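PDB 6VMT: programmed Cell Death Protein 5 Homolog from Leishmania major, which probably binds DNA, as a member of the PDCD5 family of small, largely helical proteins. Local coordinates for residues K36-V44 against E67-Q75. Numbering follows the deposited sequence.
Sequences KENMLRAFV and EMHIIQAVQ
K36 reaches across to E67 and I71 at one end of a knobs-into-holes junction, where the C-terminal part of the long helix 12-43 packs against the last turns of helix 46-75 in the helical fold of a PDCD5 protein. The two short axes cross at 70° and approach to 10.5 Å, a separation at which the side chains of K36, M39, L40 and F43 span the space between the backbones. With its CG anti to the backbone N (chi1 -174°) and a bend at chi2, K36 carries its ammonium group towards the E67 carboxylate. K36 NZ stops 4.5 Å from E67 OE1, beyond a salt bridge, and a water joins them: it donates to OE1 at 2.8 Å and accepts a weak bond from NZ. One turn on, M39 runs out extended across I71 and Q75 at about right angles, its SD touching I71 CG2, and both SD and CE in close contact with Q75 NE2. L40 turns its two methyls to different neighbours: CD2 meets I71 CG1, while CD1 lies against the E67 carboxylate in van der Waals contact, 3.7 Å from E67 CD. I71 is thus one knob, seated among K36, M39, L40 and F43. F43 is the reciprocal knob, held by I70, I71, V74 and Q75, with Q75 CG and I71 CA at the ring edge. Over the centre of one face lies V74 CG1, a CH-pi contact 3.6 Å from the F43 ring centroid and only 6° off the normal; M39 O lies over the other face, offset toward the rim. V88 and L91 of helix 85-103 touch V44 and I70 respectively, extending this side into a three-helix core. V44, the first residue to leave the helical conformation, sets CG2 against I70 CG2 at 3.7 Å.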
# COMPACT_ATOMS: atom_id res chain seq x y z
N LYS A 36 -5.41 -4.84 0.69
CA LYS A 36 -4.66 -3.68 1.23
C LYS A 36 -5.68 -2.74 1.86
O LYS A 36 -5.43 -2.31 2.96
CB LYS A 36 -3.81 -3.02 0.14
CG LYS A 36 -2.87 -1.90 0.59
CD LYS A 36 -1.44 -2.00 0.03
CE LYS A 36 -0.55 -0.81 0.37
NZ LYS A 36 0.90 -1.12 0.33
N GLU A 37 -6.78 -2.42 1.18
CA GLU A 37 -7.69 -1.35 1.66
C GLU A 37 -8.30 -1.84 2.96
O GLU A 37 -8.48 -1.01 3.87
CB GLU A 37 -8.73 -0.96 0.61
CG GLU A 37 -8.21 0.04 -0.42
CD GLU A 37 -7.81 1.42 0.10
OE1 GLU A 37 -6.67 1.58 0.61
OE2 GLU A 37 -8.62 2.36 -0.04
N ASN A 38 -8.54 -3.14 3.06
CA ASN A 38 -9.14 -3.76 4.27
C ASN A 38 -8.12 -3.75 5.39
O ASN A 38 -8.46 -3.43 6.53
CB ASN A 38 -9.62 -5.18 4.02
CG ASN A 38 -10.88 -5.26 3.19
OD1 ASN A 38 -11.47 -4.23 2.83
ND2 ASN A 38 -11.28 -6.47 2.85
N MET A 39 -6.90 -4.16 5.09
CA MET A 39 -5.82 -4.26 6.09
C MET A 39 -5.65 -2.88 6.75
O MET A 39 -5.62 -2.82 7.96
CB MET A 39 -4.54 -4.74 5.41
CG MET A 39 -4.53 -6.22 5.15
SD MET A 39 -2.85 -6.71 4.64
CE MET A 39 -2.95 -8.43 4.12
N LEU A 40 -5.69 -1.79 5.99
CA LEU A 40 -5.57 -0.41 6.53
C LEU A 40 -6.83 0.03 7.25
O LEU A 40 -6.68 0.79 8.19
CB LEU A 40 -5.30 0.59 5.40
CG LEU A 40 -3.93 0.49 4.74
CD1 LEU A 40 -3.84 1.48 3.60
CD2 LEU A 40 -2.83 0.75 5.75
N ARG A 41 -8.02 -0.35 6.81
CA ARG A 41 -9.28 0.02 7.53
C ARG A 41 -9.17 -0.49 8.97
O ARG A 41 -9.52 0.26 9.88
CB ARG A 41 -10.54 -0.59 6.90
CG ARG A 41 -11.11 0.17 5.71
CD ARG A 41 -11.94 -0.72 4.79
NE ARG A 41 -13.00 0.02 4.12
CZ ARG A 41 -14.13 0.42 4.70
NH1 ARG A 41 -14.37 0.16 5.98
NH2 ARG A 41 -15.03 1.10 3.99
N ALA A 42 -8.64 -1.70 9.15
CA ALA A 42 -8.58 -2.45 10.43
C ALA A 42 -7.45 -1.95 11.33
O ALA A 42 -7.60 -2.05 12.58
CB ALA A 42 -8.36 -3.91 10.13
N PHE A 43 -6.35 -1.52 10.71
CA PHE A 43 -5.03 -1.28 11.36
C PHE A 43 -4.93 0.19 11.75
O PHE A 43 -4.38 0.49 12.84
CB PHE A 43 -3.87 -1.62 10.42
CG PHE A 43 -3.67 -3.08 10.13
CD1 PHE A 43 -4.46 -4.06 10.70
CD2 PHE A 43 -2.64 -3.49 9.30
CE1 PHE A 43 -4.24 -5.40 10.45
CE2 PHE A 43 -2.41 -4.83 9.06
CZ PHE A 43 -3.21 -5.79 9.62
N VAL A 44 -5.42 1.07 10.88
CA VAL A 44 -5.19 2.54 10.97
C VAL A 44 -6.53 3.19 11.26
O VAL A 44 -7.53 2.67 10.80
CB VAL A 44 -4.53 3.08 9.69
CG1 VAL A 44 -4.23 4.56 9.76
CG2 VAL A 44 -3.24 2.35 9.41
N GLU A 67 2.34 3.06 4.93
CA GLU A 67 1.37 1.97 4.72
C GLU A 67 2.15 0.65 4.68
O GLU A 67 1.83 -0.24 5.44
CB GLU A 67 0.57 2.23 3.45
CG GLU A 67 -0.40 3.41 3.51
CD GLU A 67 -1.20 3.65 2.22
OE1 GLU A 67 -0.95 2.93 1.21
OE2 GLU A 67 -2.07 4.56 2.18
N MET A 68 3.21 0.54 3.90
CA MET A 68 4.05 -0.69 3.90
C MET A 68 4.47 -1.00 5.32
O MET A 68 4.47 -2.14 5.71
CB MET A 68 5.34 -0.54 3.08
CG MET A 68 5.23 -0.96 1.60
SD MET A 68 6.69 -0.49 0.56
CE MET A 68 7.95 -1.57 1.24
N HIS A 69 4.97 -0.01 6.02
CA HIS A 69 5.58 -0.21 7.35
C HIS A 69 4.49 -0.61 8.34
O HIS A 69 4.71 -1.57 9.07
CB HIS A 69 6.29 1.05 7.85
CG HIS A 69 6.86 0.88 9.22
ND1 HIS A 69 8.01 0.15 9.46
CD2 HIS A 69 6.41 1.30 10.41
CE1 HIS A 69 8.27 0.15 10.75
NE2 HIS A 69 7.29 0.85 11.35
N ILE A 70 3.38 0.13 8.37
CA ILE A 70 2.28 -0.14 9.33
C ILE A 70 1.83 -1.58 9.14
O ILE A 70 1.67 -2.29 10.11
CB ILE A 70 1.11 0.81 9.11
CG1 ILE A 70 1.44 2.23 9.57
CG2 ILE A 70 -0.14 0.27 9.75
CD1 ILE A 70 0.50 3.26 9.06
N ILE A 71 1.66 -2.01 7.90
CA ILE A 71 1.15 -3.37 7.62
C ILE A 71 2.17 -4.39 8.11
O ILE A 71 1.77 -5.27 8.88
CB ILE A 71 0.89 -3.52 6.13
CG1 ILE A 71 -0.26 -2.62 5.72
CG2 ILE A 71 0.64 -4.98 5.80
CD1 ILE A 71 -0.53 -2.66 4.25
N GLN A 72 3.42 -4.33 7.66
CA GLN A 72 4.43 -5.34 8.09
C GLN A 72 4.47 -5.33 9.62
O GLN A 72 4.52 -6.40 10.19
CB GLN A 72 5.80 -5.17 7.42
CG GLN A 72 6.64 -3.98 7.89
CD GLN A 72 7.51 -4.18 9.12
OE1 GLN A 72 8.01 -5.27 9.40
NE2 GLN A 72 7.73 -3.10 9.87
N ALA A 73 4.36 -4.16 10.25
CA ALA A 73 4.56 -3.94 11.70
C ALA A 73 3.42 -4.54 12.51
O ALA A 73 3.68 -5.20 13.51
CB ALA A 73 4.64 -2.48 11.94
N VAL A 74 2.18 -4.19 12.17
CA VAL A 74 0.96 -4.72 12.83
C VAL A 74 0.90 -6.25 12.59
O VAL A 74 0.85 -7.06 13.56
CB VAL A 74 -0.27 -3.97 12.30
CG1 VAL A 74 -1.54 -4.47 12.93
CG2 VAL A 74 -0.16 -2.48 12.53
N GLN A 75 1.00 -6.69 11.34
CA GLN A 75 0.96 -8.14 11.03
C GLN A 75 1.90 -8.96 11.91
O GLN A 75 1.55 -10.12 12.18
CB GLN A 75 1.29 -8.35 9.57
CG GLN A 75 0.06 -8.21 8.70
CD GLN A 75 0.46 -8.44 7.28
OE1 GLN A 75 1.65 -8.63 7.02
NE2 GLN A 75 -0.51 -8.34 6.37
O HOH W 1 0.90 1.79 -0.62